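Side-chain contacts in halogenase PltM (Pseudomonas fluorescens, PDB 6BZN), which probably uses FAD to halogenate phenolic substrates, and is notable for the range of substrates and halides it accepts: residues A87-P92 with Q141-F146; D93-I96 with S102-G105; L498-E503 with G510-S515. One frame throughout, in Å; residues are numbered along the deposited sequence.

Contact 1. Residues A87-P92 with Q141-F146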
ATOM      1  N   ALA A  87      -9.141   9.006 -11.929  1.00 14.50           N
ATOM      2  CA  ALA A  87      -8.100   9.994 -11.596  1.00 14.50           C
ATOM      3  C   ALA A  87      -8.501  10.892 -10.420  1.00 15.12           C
ATOM      4  O   ALA A  87      -7.646  11.332  -9.673  1.00 15.13           O
ATOM      5  CB  ALA A  87      -7.721  10.852 -12.812  1.00 14.41           C
ATOM      6  N   TYR A  88      -9.794  11.141 -10.240  1.00 16.32           N
ATOM      7  CA  TYR A  88     -10.269  11.873  -9.049  1.00 17.51           C
ATOM      8  C   TYR A  88      -9.728  11.307  -7.741  1.00 16.98           C
ATOM      9  O   TYR A  88      -9.361  12.065  -6.835  1.00 16.66           O
ATOM     10  CB  TYR A  88     -11.798  11.885  -8.952  1.00 18.40           C
ATOM     11  CG  TYR A  88     -12.509  12.613 -10.063  1.00 20.70           C
ATOM     12  CD1 TYR A  88     -11.820  13.461 -10.934  1.00 21.93           C
ATOM     13  CD2 TYR A  88     -13.889  12.505 -10.205  1.00 21.61           C
ATOM     14  CE1 TYR A  88     -12.473  14.130 -11.946  1.00 24.58           C
ATOM     15  CE2 TYR A  88     -14.554  13.190 -11.209  1.00 23.56           C
ATOM     16  CZ  TYR A  88     -13.829  13.999 -12.074  1.00 25.26           C
ATOM     17  OH  TYR A  88     -14.434  14.703 -13.077  1.00 30.63           O
ATOM     18  N   LEU A  89      -9.639   9.982  -7.672  1.00 16.46           N
ATOM     19  CA  LEU A  89      -9.225   9.306  -6.460  1.00 16.12           C
ATOM     20  C   LEU A  89      -7.753   9.548  -6.107  1.00 15.86           C
ATOM     21  O   LEU A  89      -7.351   9.244  -5.004  1.00 15.21           O
ATOM     22  CB  LEU A  89      -9.520   7.796  -6.577  1.00 16.44           C
ATOM     23  CG  LEU A  89     -10.997   7.458  -6.789  1.00 16.69           C
ATOM     24  CD1 LEU A  89     -11.175   5.965  -7.008  1.00 17.47           C
ATOM     25  CD2 LEU A  89     -11.854   7.951  -5.631  1.00 16.67           C
ATOM     26  N   SER A  90      -6.952  10.098  -7.024  1.00 16.07           N
ATOM     27  CA  SER A  90      -5.556  10.437  -6.709  1.00 16.10           C
ATOM     28  C   SER A  90      -5.353  11.800  -6.071  1.00 17.16           C
ATOM     29  O   SER A  90      -4.268  12.066  -5.589  1.00 17.64           O
ATOM     30  CB  SER A  90      -4.682  10.350  -7.955  1.00 16.14           C
ATOM     31  OG  SER A  90      -4.918  11.423  -8.845  1.00 15.94           O
ATOM     32  N   HIS A  91      -6.356  12.674  -6.095  1.00 19.22           N
ATOM     33  CA  HIS A  91      -6.181  14.064  -5.639  1.00 20.49           C
ATOM     34  C   HIS A  91      -7.149  14.348  -4.476  1.00 19.22           C
ATOM     35  O   HIS A  91      -8.342  14.208  -4.649  1.00 18.30           O
ATOM     36  CB  HIS A  91      -6.502  15.061  -6.771  1.00 23.49           C
ATOM     37  CG  HIS A  91      -5.798  14.808  -8.075  1.00 27.54           C
ATOM     38  ND1 HIS A  91      -4.456  15.073  -8.269  1.00 29.56           N
ATOM     39  CD2 HIS A  91      -6.270  14.382  -9.274  1.00 29.34           C
ATOM     40  CE1 HIS A  91      -4.124  14.778  -9.514  1.00 29.15           C
ATOM     41  NE2 HIS A  91      -5.209  14.365 -10.147  1.00 30.07           N
ATOM     42  N   PRO A  92      -6.652  14.784  -3.306  1.00 19.41           N
ATOM     43  CA  PRO A  92      -7.589  15.046  -2.203  1.00 19.76           C
ATOM     44  C   PRO A  92      -8.645  16.113  -2.511  1.00 20.59           C
ATOM     45  O   PRO A  92      -9.797  15.967  -2.086  1.00 19.80           O
ATOM     46  CB  PRO A  92      -6.693  15.498  -1.045  1.00 20.28           C
ATOM     47  CG  PRO A  92      -5.328  15.641  -1.587  1.00 20.00           C
ATOM     48  CD  PRO A  92      -5.246  15.000  -2.923  1.00 19.75           C
ATOM     49  N   GLN A 141     -14.273   3.396   3.429  1.00 11.14           N
ATOM     50  CA  GLN A 141     -15.713   3.180   3.252  1.00 11.20           C
ATOM     51  C   GLN A 141     -16.320   4.027   2.138  1.00 11.31           C
ATOM     52  O   GLN A 141     -17.190   3.566   1.416  1.00 11.67           O
ATOM     53  CB  GLN A 141     -16.497   3.369   4.554  1.00 11.35           C
ATOM     54  CG  GLN A 141     -16.431   4.746   5.186  1.00 11.15           C
ATOM     55  CD  GLN A 141     -17.535   4.946   6.209  1.00 11.05           C
ATOM     56  OE1 GLN A 141     -17.436   4.479   7.337  1.00 11.10           O
ATOM     57  NE2 GLN A 141     -18.602   5.656   5.808  1.00 11.69           N
ATOM     58  N   ASP A 142     -15.886   5.275   2.006  1.00 11.31           N
ATOM     59  CA  ASP A 142     -16.473   6.181   1.013  1.00 11.47           C
ATOM     60  C   ASP A 142     -15.769   6.063  -0.324  1.00 11.68           C
ATOM     61  O   ASP A 142     -16.412   6.077  -1.372  1.00 12.56           O
ATOM     62  CB  ASP A 142     -16.442   7.621   1.503  1.00 11.72           C
ATOM     63  CG  ASP A 142     -17.431   7.891   2.655  1.00 12.19           C
ATOM     64  OD1 ASP A 142     -18.311   7.046   2.968  1.00 12.29           O
ATOM     65  OD2 ASP A 142     -17.304   8.985   3.262  1.00 12.64           O
ATOM     66  N   ILE A 143     -14.449   5.918  -0.286  1.00 11.50           N
ATOM     67  CA  ILE A 143     -13.653   5.762  -1.495  1.00 11.50           C
ATOM     68  C   ILE A 143     -14.057   4.494  -2.244  1.00 11.69           C
ATOM     69  O   ILE A 143     -14.297   4.546  -3.454  1.00 11.30           O
ATOM     70  CB  ILE A 143     -12.136   5.747  -1.159  1.00 11.34           C
ATOM     71  CG1 ILE A 143     -11.690   7.110  -0.615  1.00 11.67           C
ATOM     72  CG2 ILE A 143     -11.286   5.324  -2.353  1.00 11.49           C
ATOM     73  CD1 ILE A 143     -11.734   8.255  -1.599  1.00 11.91           C
ATOM     74  N   ASP A 144     -14.141   3.375  -1.530  1.00 11.63           N
ATOM     75  CA  ASP A 144     -14.450   2.081  -2.166  1.00 12.43           C
ATOM     76  C   ASP A 144     -15.870   2.027  -2.706  1.00 12.23           C
ATOM     77  O   ASP A 144     -16.099   1.449  -3.755  1.00 12.40           O
ATOM     78  CB  ASP A 144     -14.181   0.903  -1.217  1.00 13.25           C
ATOM     79  CG  ASP A 144     -12.676   0.697  -0.958  1.00 14.68           C
ATOM     80  OD1 ASP A 144     -11.872   1.635  -1.168  1.00 15.58           O
ATOM     81  OD2 ASP A 144     -12.287  -0.405  -0.541  1.00 18.04           O
ATOM     82  N   TYR A 145     -16.819   2.642  -2.004  1.00 12.25           N
ATOM     83  CA  TYR A 145     -18.200   2.627  -2.469  1.00 12.72           C
ATOM     84  C   TYR A 145     -18.264   3.428  -3.784  1.00 12.30           C
ATOM     85  O   TYR A 145     -18.845   2.971  -4.766  1.00 12.10           O
ATOM     86  CB  TYR A 145     -19.171   3.197  -1.431  1.00 13.12           C
ATOM     87  CG  TYR A 145     -20.619   2.697  -1.523  1.00 14.08           C
ATOM     88  CD1 TYR A 145     -21.057   1.859  -2.560  1.00 14.48           C
ATOM     89  CD2 TYR A 145     -21.559   3.083  -0.566  1.00 14.41           C
ATOM     90  CE1 TYR A 145     -22.370   1.404  -2.627  1.00 14.73           C
ATOM     91  CE2 TYR A 145     -22.879   2.642  -0.638  1.00 15.22           C
ATOM     92  CZ  TYR A 145     -23.276   1.798  -1.669  1.00 15.21           C
ATOM     93  OH  TYR A 145     -24.576   1.335  -1.751  1.00 16.38           O
ATOM     94  N   PHE A 146     -17.606   4.587  -3.809  1.00 11.57           N
ATOM     95  CA  PHE A 146     -17.480   5.394  -5.038  1.00 11.51           C
ATOM     96  C   PHE A 146     -16.859   4.599  -6.191  1.00 11.37           C
ATOM     97  O   PHE A 146     -17.351   4.651  -7.309  1.00 11.07           O
ATOM     98  CB  PHE A 146     -16.670   6.661  -4.750  1.00 11.71           C
ATOM     99  CG  PHE A 146     -16.533   7.583  -5.918  1.00 12.23           C
ATOM    100  CD1 PHE A 146     -15.439   7.474  -6.781  1.00 12.59           C
ATOM    101  CD2 PHE A 146     -17.470   8.573  -6.151  1.00 12.71           C
ATOM    102  CE1 PHE A 146     -15.297   8.341  -7.856  1.00 13.06           C
ATOM    103  CE2 PHE A 146     -17.343   9.430  -7.233  1.00 13.11           C
ATOM    104  CZ  PHE A 146     -16.251   9.323  -8.080  1.00 13.44           C
TER
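L89 sets its CD2 methyl against both I143 and F146, joining the turn after helix 84-88 to one flank of helix 140-153 in the FAD-binding part of this flavin-dependent halogenase. The packing across the contact is apolar. L89 CD2 lies 3.8 Å from F146 CD1, reaching the ring obliquely, and 4.0 Å from I143 CD1, where the two aliphatic side chains slide past each other in opposite directions. With CG of F146 anti to the backbone N (chi1 -177°), the phenyl group extends from its helix to L89. Its far end, CZ, comes within 4.5 Å of Y88 CD2, near the plane of the tyrosine ring and at its edge, a looser touch; Y88 also stacks on H98. V99 adds to the packing on both L89 and F146.

Between the two segments there is no polar bond; those nearby lie within a segment or lead out of it. Just before the type I turn from Y88 to H91, A87 O accepts two donors of S90: its N, and its hydroxyl, with OG 2.9 Å from A87 O and in the carbonyl plane. I143 lies beside I33, and D144 forms a salt bridge with R140; both partners bind FAD in this protein, although none is bound in this model. The chemistry implies that fit between hydrocarbon surfaces, rather than directional bonding, joins this turn to a helix bordering the cofactor site.

Contact 2. Residues D93-I96 with S102-G105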
ATOM      1  N   ASP A  93      -8.274  17.154  -3.261  1.00 20.91           N
ATOM      2  CA  ASP A  93      -9.244  18.207  -3.581  1.00 23.33           C
ATOM      3  C   ASP A  93     -10.330  17.651  -4.507  1.00 21.72           C
ATOM      4  O   ASP A  93     -11.514  17.917  -4.301  1.00 21.80           O
ATOM      5  CB  ASP A  93      -8.560  19.464  -4.143  1.00 26.14           C
ATOM      6  CG  ASP A  93      -7.617  20.150  -3.115  1.00 29.57           C
ATOM      7  OD1 ASP A  93      -7.807  20.012  -1.884  1.00 31.53           O
ATOM      8  OD2 ASP A  93      -6.666  20.836  -3.545  1.00 35.52           O
ATOM      9  N   LYS A  94      -9.943  16.815  -5.465  1.00 19.80           N
ATOM     10  CA  LYS A  94     -10.917  16.148  -6.315  1.00 20.06           C
ATOM     11  C   LYS A  94     -11.774  15.126  -5.548  1.00 17.49           C
ATOM     12  O   LYS A  94     -12.940  14.983  -5.863  1.00 16.87           O
ATOM     13  CB  LYS A  94     -10.272  15.467  -7.520  1.00 22.89           C
ATOM     14  CG  LYS A  94      -9.480  16.376  -8.451  1.00 26.46           C
ATOM     15  CD  LYS A  94     -10.353  17.367  -9.217  1.00 29.65           C
ATOM     16  CE  LYS A  94      -9.542  18.043 -10.319  1.00 33.55           C
ATOM     17  NZ  LYS A  94      -9.973  19.448 -10.603  1.00 35.40           N
ATOM     18  N   ILE A  95     -11.202  14.412  -4.574  1.00 15.84           N
ATOM     19  CA  ILE A  95     -12.001  13.509  -3.708  1.00 14.58           C
ATOM     20  C   ILE A  95     -13.087  14.265  -2.948  1.00 14.65           C
ATOM     21  O   ILE A  95     -14.250  13.855  -2.949  1.00 13.63           O
ATOM     22  CB  ILE A  95     -11.120  12.737  -2.705  1.00 14.10           C
ATOM     23  CG1 ILE A  95     -10.269  11.719  -3.465  1.00 14.21           C
ATOM     24  CG2 ILE A  95     -11.966  12.039  -1.626  1.00 13.89           C
ATOM     25  CD1 ILE A  95      -9.154  11.119  -2.642  1.00 14.04           C
ATOM     26  N   ILE A  96     -12.702  15.374  -2.318  1.00 14.81           N
ATOM     27  CA  ILE A  96     -13.643  16.197  -1.553  1.00 16.47           C
ATOM     28  C   ILE A  96     -14.770  16.662  -2.479  1.00 16.68           C
ATOM     29  O   ILE A  96     -15.941  16.578  -2.136  1.00 16.88           O
ATOM     30  CB  ILE A  96     -12.910  17.411  -0.908  1.00 17.29           C
ATOM     31  CG1 ILE A  96     -11.895  16.951   0.159  1.00 18.35           C
ATOM     32  CG2 ILE A  96     -13.879  18.440  -0.325  1.00 17.71           C
ATOM     33  CD1 ILE A  96     -12.450  16.201   1.334  1.00 18.69           C
ATOM     34  N   SER A 102     -16.355  14.073   3.423  1.00 12.50           N
ATOM     35  CA  SER A 102     -15.860  13.180   4.466  1.00 12.25           C
ATOM     36  C   SER A 102     -14.914  12.087   3.938  1.00 12.09           C
ATOM     37  O   SER A 102     -14.396  11.290   4.725  1.00 12.10           O
ATOM     38  CB  SER A 102     -17.034  12.552   5.203  1.00 12.76           C
ATOM     39  OG  SER A 102     -17.775  13.535   5.918  1.00 12.69           O
ATOM     40  N   ALA A 103     -14.651  12.067   2.630  1.00 12.00           N
ATOM     41  CA  ALA A 103     -14.013  10.899   2.001  1.00 12.33           C
ATOM     42  C   ALA A 103     -12.487  10.833   2.124  1.00 12.48           C
ATOM     43  O   ALA A 103     -11.895   9.791   1.840  1.00 12.31           O
ATOM     44  CB  ALA A 103     -14.437  10.803   0.542  1.00 12.17           C
ATOM     45  N   CYS A 104     -11.854  11.922   2.554  1.00 12.54           N
ATOM     46  CA  CYS A 104     -10.419  11.892   2.777  1.00 12.95           C
ATOM     47  C   CYS A 104      -9.918  12.964   3.717  1.00 13.06           C
ATOM     48  O   CYS A 104     -10.590  13.971   3.992  1.00 12.84           O
ATOM     49  CB  CYS A 104      -9.647  11.991   1.460  1.00 13.08           C
ATOM     50  SG  CYS A 104      -9.711  13.618   0.692  1.00 14.31           S
ATOM     51  N   GLY A 105      -8.742  12.681   4.254  1.00 13.16           N
ATOM     52  CA  GLY A 105      -7.867  13.681   4.814  1.00 13.67           C
ATOM     53  C   GLY A 105      -6.756  13.981   3.816  1.00 14.00           C
ATOM     54  O   GLY A 105      -6.746  13.479   2.685  1.00 13.52           O
TER
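I95 and I96, neighbours on helix 92-98, pack on A103 and C104 where the chain turns back into strand 104-107, a compact helix-loop-strand unit within the tryptophan-halogenase family region. I95 makes the central contact through its CG2 methyl, which stands 3.5 Å from A103 CB and 3.6 Å from C104 SG. This one branch therefore touches the methyl of the residue before the strand and the sulfur of the strand's first residue. I96 comes to the same sulfur by its other branch: CD1, at the end of its chain, is 3.8 Å from C104 SG. The same end methyl also meets the strand backbone, with I96 CD1 3.9 Å from C104 O. The thiol sulfur is thus shared by two consecutive isoleucines, and the attraction is that of apolar packing.

The torsions explain how the branches are divided. In I95, CG2 is the branch turned opposite the residue's own nitrogen and runs to A103 and C104, while CG1 lies beside that nitrogen. On the strand side, C104 carries SG between its backbone N and carbonyl carbon (chi1 72°), a crowded position that brings the sulfur over to the helix.

Beyond this first shell, I95 also packs on A136 and L138 of strand 134-138 and on I143 of helix 140-153. The backbone of G105 pairs with H137 of strand 134-138, the antiparallel partner of strand 104-107, and that of A103 with F139, right after that partner strand. A103 touches D142, and I96 rests on H266. S102, just ahead of the strand, is held by two bonds: its carbonyl oxygen bonds to N271 ND2, and its OG to T270 OG1.

Contact 3. Residues L498-E503 with G510-S515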
ATOM      1  N   LEU A 498      27.432   3.600   1.497  1.00 18.98           N
ATOM      2  CA  LEU A 498      26.676   3.101   0.340  1.00 18.76           C
ATOM      3  C   LEU A 498      25.887   4.214  -0.365  1.00 18.09           C
ATOM      4  O   LEU A 498      25.894   4.294  -1.596  1.00 17.79           O
ATOM      5  CB  LEU A 498      25.732   1.950   0.751  1.00 18.93           C
ATOM      6  CG  LEU A 498      26.418   0.638   1.154  1.00 19.06           C
ATOM      7  CD1 LEU A 498      25.420  -0.361   1.715  1.00 19.46           C
ATOM      8  CD2 LEU A 498      27.178   0.050  -0.030  1.00 19.70           C
ATOM      9  N   ILE A 499      25.230   5.078   0.403  1.00 17.52           N
ATOM     10  CA  ILE A 499      24.462   6.180  -0.187  1.00 17.73           C
ATOM     11  C   ILE A 499      25.415   7.116  -0.969  1.00 18.98           C
ATOM     12  O   ILE A 499      25.143   7.474  -2.111  1.00 18.47           O
ATOM     13  CB  ILE A 499      23.637   6.952   0.871  1.00 17.94           C
ATOM     14  CG1 ILE A 499      22.552   6.046   1.474  1.00 18.01           C
ATOM     15  CG2 ILE A 499      22.998   8.196   0.261  1.00 17.78           C
ATOM     16  CD1 ILE A 499      21.931   6.565   2.754  1.00 17.98           C
ATOM     17  N   LYS A 500      26.539   7.476  -0.355  1.00 20.60           N
ATOM     18  CA  LYS A 500      27.553   8.308  -1.015  1.00 22.34           C
ATOM     19  C   LYS A 500      28.075   7.696  -2.315  1.00 22.24           C
ATOM     20  O   LYS A 500      28.208   8.385  -3.314  1.00 21.85           O
ATOM     21  CB  LYS A 500      28.695   8.608  -0.034  1.00 24.26           C
ATOM     22  CG  LYS A 500      28.287   9.661   0.981  1.00 26.23           C
ATOM     23  CD  LYS A 500      28.973   9.533   2.326  1.00 30.11           C
ATOM     24  CE  LYS A 500      30.433   9.885   2.264  1.00 32.20           C
ATOM     25  NZ  LYS A 500      30.996   9.893   3.645  1.00 34.60           N
ATOM     26  N   GLU A 501      28.334   6.396  -2.287  1.00 23.05           N
ATOM     27  CA  GLU A 501      28.786   5.645  -3.454  1.00 23.98           C
ATOM     28  C   GLU A 501      27.805   5.702  -4.638  1.00 23.65           C
ATOM     29  O   GLU A 501      28.227   5.819  -5.786  1.00 22.79           O
ATOM     30  CB  GLU A 501      29.036   4.187  -3.049  1.00 25.70           C
ATOM     31  CG  GLU A 501      29.609   3.304  -4.148  1.00 28.33           C
ATOM     32  CD  GLU A 501      29.621   1.835  -3.789  1.00 30.06           C
ATOM     33  OE1 GLU A 501      29.819   1.029  -4.715  1.00 32.46           O
ATOM     34  OE2 GLU A 501      29.425   1.480  -2.602  1.00 31.57           O
ATOM     35  N   HIS A 502      26.506   5.622  -4.350  1.00 21.08           N
ATOM     36  CA  HIS A 502      25.477   5.526  -5.393  1.00 20.49           C
ATOM     37  C   HIS A 502      24.819   6.843  -5.763  1.00 20.58           C
ATOM     38  O   HIS A 502      24.102   6.917  -6.754  1.00 19.33           O
ATOM     39  CB  HIS A 502      24.405   4.526  -4.946  1.00 19.79           C
ATOM     40  CG  HIS A 502      24.899   3.117  -4.924  1.00 19.43           C
ATOM     41  ND1 HIS A 502      25.600   2.591  -3.865  1.00 19.77           N
ATOM     42  CD2 HIS A 502      24.815   2.133  -5.847  1.00 20.23           C
ATOM     43  CE1 HIS A 502      25.912   1.333  -4.127  1.00 19.77           C
ATOM     44  NE2 HIS A 502      25.450   1.033  -5.328  1.00 19.93           N
ATOM     45  N   GLU A 503      25.095   7.883  -4.982  1.00 22.11           N
ATOM     46  CA  GLU A 503      24.349   9.136  -5.024  1.00 22.91           C
ATOM     47  C   GLU A 503      24.355   9.841  -6.382  1.00 21.27           C
ATOM     48  O   GLU A 503      23.379  10.482  -6.767  1.00 19.07           O
ATOM     49  CB  GLU A 503      24.918  10.076  -3.955  1.00 25.85           C
ATOM     50  CG  GLU A 503      24.037  11.252  -3.653  1.00 28.19           C
ATOM     51  CD  GLU A 503      24.373  11.923  -2.348  1.00 29.47           C
ATOM     52  OE1 GLU A 503      25.554  11.862  -1.917  1.00 30.30           O
ATOM     53  OE2 GLU A 503      23.438  12.521  -1.765  1.00 31.37           O
ATOM     54  N   GLY A 510      20.428  15.273  -2.412  1.00 17.75           N
ATOM     55  CA  GLY A 510      21.322  15.381  -1.261  1.00 17.70           C
ATOM     56  C   GLY A 510      20.993  14.365  -0.178  1.00 17.28           C
ATOM     57  O   GLY A 510      20.976  14.684   1.009  1.00 17.79           O
ATOM     58  N   TYR A 511      20.768  13.127  -0.603  1.00 16.89           N
ATOM     59  CA  TYR A 511      20.442  12.034   0.311  1.00 16.55           C
ATOM     60  C   TYR A 511      21.556  11.730   1.309  1.00 17.22           C
ATOM     61  O   TYR A 511      21.274  11.259   2.399  1.00 16.55           O
ATOM     62  CB  TYR A 511      20.124  10.757  -0.459  1.00 15.91           C
ATOM     63  CG  TYR A 511      18.969  10.872  -1.402  1.00 15.23           C
ATOM     64  CD1 TYR A 511      17.652  10.939  -0.931  1.00 15.00           C
ATOM     65  CD2 TYR A 511      19.178  10.890  -2.775  1.00 14.98           C
ATOM     66  CE1 TYR A 511      16.588  11.038  -1.813  1.00 14.56           C
ATOM     67  CE2 TYR A 511      18.124  10.969  -3.653  1.00 14.63           C
ATOM     68  CZ  TYR A 511      16.833  11.047  -3.171  1.00 14.55           C
ATOM     69  OH  TYR A 511      15.818  11.128  -4.089  1.00 14.37           O
ATOM     70  N   SER A 512      22.816  11.996   0.956  1.00 18.12           N
ATOM     71  CA  SER A 512      23.920  11.722   1.890  1.00 18.94           C
ATOM     72  C   SER A 512      24.121  12.793   2.973  1.00 19.48           C
ATOM     73  O   SER A 512      24.948  12.606   3.872  1.00 19.15           O
ATOM     74  CB  SER A 512      25.227  11.529   1.138  1.00 20.08           C
ATOM     75  OG  SER A 512      25.631  12.747   0.543  1.00 19.90           O
ATOM     76  N   ARG A 513      23.392  13.903   2.895  1.00 20.11           N
ATOM     77  CA  ARG A 513      23.468  14.935   3.938  1.00 21.34           C
ATOM     78  C   ARG A 513      22.585  14.590   5.117  1.00 20.75           C
ATOM     79  O   ARG A 513      21.426  15.028   5.199  1.00 19.23           O
ATOM     80  CB  ARG A 513      23.114  16.304   3.374  1.00 24.06           C
ATOM     81  CG  ARG A 513      24.065  16.706   2.272  1.00 27.12           C
ATOM     82  CD  ARG A 513      24.167  18.214   2.112  1.00 30.04           C
ATOM     83  NE  ARG A 513      25.447  18.595   1.521  1.00 31.94           N
ATOM     84  CZ  ARG A 513      25.866  19.849   1.353  1.00 33.23           C
ATOM     85  NH1 ARG A 513      27.057  20.072   0.804  1.00 33.71           N
ATOM     86  NH2 ARG A 513      25.109  20.882   1.723  1.00 33.37           N
ATOM     87  N   ILE A 514      23.168  13.834   6.045  1.00 20.11           N
ATOM     88  CA  ILE A 514      22.428  13.228   7.161  1.00 21.97           C
ATOM     89  C   ILE A 514      21.890  14.264   8.157  1.00 21.91           C
ATOM     90  O   ILE A 514      20.869  14.024   8.812  1.00 22.06           O
ATOM     91  CB  ILE A 514      23.294  12.155   7.884  1.00 22.70           C
ATOM     92  CG1 ILE A 514      23.812  11.101   6.897  1.00 23.88           C
ATOM     93  CG2 ILE A 514      22.528  11.461   9.002  1.00 23.76           C
ATOM     94  CD1 ILE A 514      22.756  10.487   5.995  1.00 24.33           C
ATOM     95  N   SER A 515      22.555  15.418   8.264  1.00 21.82           N
ATOM     96  CA  SER A 515      22.109  16.475   9.170  1.00 22.28           C
ATOM     97  C   SER A 515      20.822  17.166   8.709  1.00 21.36           C
ATOM     98  O   SER A 515      20.124  17.782   9.511  1.00 21.14           O
ATOM     99  CB  SER A 515      23.230  17.500   9.381  1.00 23.14           C
ATOM    100  OG  SER A 515      23.503  18.173   8.176  1.00 25.68           O
TER
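E503, directly after H502 of helix 488-502, grips a type I turn that runs from G510 to R513, pinning the returning chain against the helix. Both carboxylate oxygens of E503 serve S512. S512 OG donates to E503 OE1 at 2.6 Å, on the syn lone pair of that oxygen, while the backbone N of S512 donates to E503 OE2 at 2.8 Å with an N-H...O angle of 161°, meeting it from above the carboxylate plane. To span the distance, E503 swings CG away from its own nitrogen (chi1 -165°) and keeps an extended chain beyond. Replacing E503 with an alanine would probably leave the S512 hydroxyl and amide without these acceptors and the turn less firmly held. Hydrocarbon completes the contact: K500 CG lies 3.6 Å from S512 CB, and I499 CG2 sits 3.9 Å from Y511 CB, the two side chains crossing at about a right angle. The ammonium group of K500 pairs with E497. The turn is also fastened to helix 410-441, where Y511 OH bonds to N425 and Y511 O to R418, while on the helix side L498 and H502 pack on helix 465-483.

Contacts 1 and 2 form one continuous region, their centres 7 Å apart: helices 84-88 and 92-98 follow each other in the chain, and the segments of contact 2 both fall between the two of contact 1. They touch directly, L89 O lying 3.5 Å from I95 CD1. Strands 104-107 and 134-138, a two-stranded antiparallel sheet, connect this region to helix 140-153, close to FAD-binding residues. Contact 3 comes later, near the C-terminus among long helices, its centre about 37 Å from that of contact 1 and 36 Å from that of contact 2. The first two thus lie near the residues that bind FAD, contact 1 closer than contact 2, while the third is packing in a helical part away from the annotated sites.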